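Lectin (Trichosanthes anguina, PDB 4HR6) probably binds carbohydrate as a seed lectin, a nontoxic three-chain homologue of type II ribosome-inactivating proteins. Local coordinates at residues E7-S10 and G11-K14. Residues are numbered along the deposited sequence; the frame is centred on the assembly and turned at random.
Sequences EANS and GTYK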
# COMPACT_ATOMS: atom_id res chain seq x y z
N GLU A 7 21.94 -5.90 -20.12
CA GLU A 7 20.92 -5.11 -20.79
C GLU A 7 19.89 -4.57 -19.78
O GLU A 7 18.70 -4.58 -20.04
CB GLU A 7 20.26 -5.94 -21.92
CG GLU A 7 19.69 -7.30 -21.50
CD GLU A 7 19.15 -8.12 -22.68
OE1 GLU A 7 19.17 -7.63 -23.83
OE2 GLU A 7 18.68 -9.25 -22.43
N ALA A 8 20.38 -4.07 -18.65
CA ALA A 8 19.52 -3.74 -17.51
C ALA A 8 19.46 -2.26 -17.18
O ALA A 8 20.48 -1.62 -16.93
CB ALA A 8 19.97 -4.51 -16.29
N ASN A 9 18.24 -1.74 -17.15
CA ASN A 9 17.98 -0.41 -16.61
C ASN A 9 16.73 -0.47 -15.74
O ASN A 9 16.11 -1.53 -15.62
CB ASN A 9 17.82 0.60 -17.75
CG ASN A 9 16.81 0.15 -18.78
OD1 ASN A 9 15.62 -0.00 -18.49
ND2 ASN A 9 17.28 -0.06 -20.00
N SER A 10 16.35 0.66 -15.17
CA SER A 10 15.16 0.77 -14.34
C SER A 10 13.95 0.10 -15.00
O SER A 10 13.22 -0.67 -14.35
CB SER A 10 14.86 2.24 -14.03
OG SER A 10 13.66 2.35 -13.30
N GLY A 11 13.75 0.37 -16.28
CA GLY A 11 12.65 -0.18 -17.05
C GLY A 11 12.60 -1.70 -17.13
O GLY A 11 11.53 -2.30 -16.94
N THR A 12 13.73 -2.33 -17.41
CA THR A 12 13.77 -3.79 -17.53
C THR A 12 13.71 -4.45 -16.14
O THR A 12 13.15 -5.51 -16.01
CB THR A 12 15.02 -4.29 -18.29
OG1 THR A 12 16.19 -3.96 -17.54
CG2 THR A 12 15.11 -3.64 -19.68
N TYR A 13 14.30 -3.83 -15.13
CA TYR A 13 14.14 -4.30 -13.76
C TYR A 13 12.65 -4.39 -13.37
O TYR A 13 12.19 -5.44 -12.96
CB TYR A 13 14.90 -3.40 -12.78
CG TYR A 13 14.63 -3.76 -11.34
CD1 TYR A 13 15.14 -4.95 -10.79
CD2 TYR A 13 13.84 -2.96 -10.54
CE1 TYR A 13 14.88 -5.30 -9.49
CE2 TYR A 13 13.58 -3.30 -9.22
CZ TYR A 13 14.09 -4.48 -8.70
OH TYR A 13 13.83 -4.83 -7.40
N LYS A 14 11.90 -3.31 -13.57
CA LYS A 14 10.45 -3.28 -13.26
C LYS A 14 9.63 -4.27 -14.05
O LYS A 14 8.68 -4.84 -13.53
CB LYS A 14 9.87 -1.90 -13.50
CG LYS A 14 10.33 -0.86 -12.51
CD LYS A 14 9.62 0.45 -12.81
CE LYS A 14 10.28 1.62 -12.09
NZ LYS A 14 9.81 2.93 -12.64
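N9 and T12 grip each other twice in a capping box that starts helix 10-24. In one direction the amide of T12 donates to the side-chain oxygen of N9 (N to OD1, 3.2 Å), arriving from above the amide plane of the asparagine, 42° out of it, through a bent bond. In the other, the amide of N9 donates to the threonine hydroxyl oxygen (N to OG1, 3.0 Å). Both side chains owe this reach to the same first torsion: with chi1 at 52° in N9 and 64° in T12, CG and OG1 each sit between the backbone N and the carbonyl carbon. The two side chains cross at about a right angle, and the methyl CG2 of T12 comes within 3.9 Å of N9 OD1. A8 packs beside the box, its CB 4.0 Å from T12 OG1. Behind the box the first helical turns close: Y13 N bonds N9 O at 3.0 Å, almost straight, and K14 N bonds S10 O at 3.1 Å. The side chain of K14 leaves alongside that carbonyl, CG 3.4 Å from S10 O, then runs extended until CE passes 3.7 Å from S10 OG. Beyond the contact, D147 of another chain meets both polar ends: S10 OG hydrogen-bonds to its OD2 and K14 NZ forms a salt bridge with its OD1. Y13 swings its ring away from N9, where its hydroxyl bonds M113 O of a further chain and its ring meets F131 of that chain. The chemistry thus divides the helix start: N9 and T12 each accept from the other's backbone amide, satisfying two N-H groups at its mouth, while S10, Y13 and K14 turn to neighbouring chains.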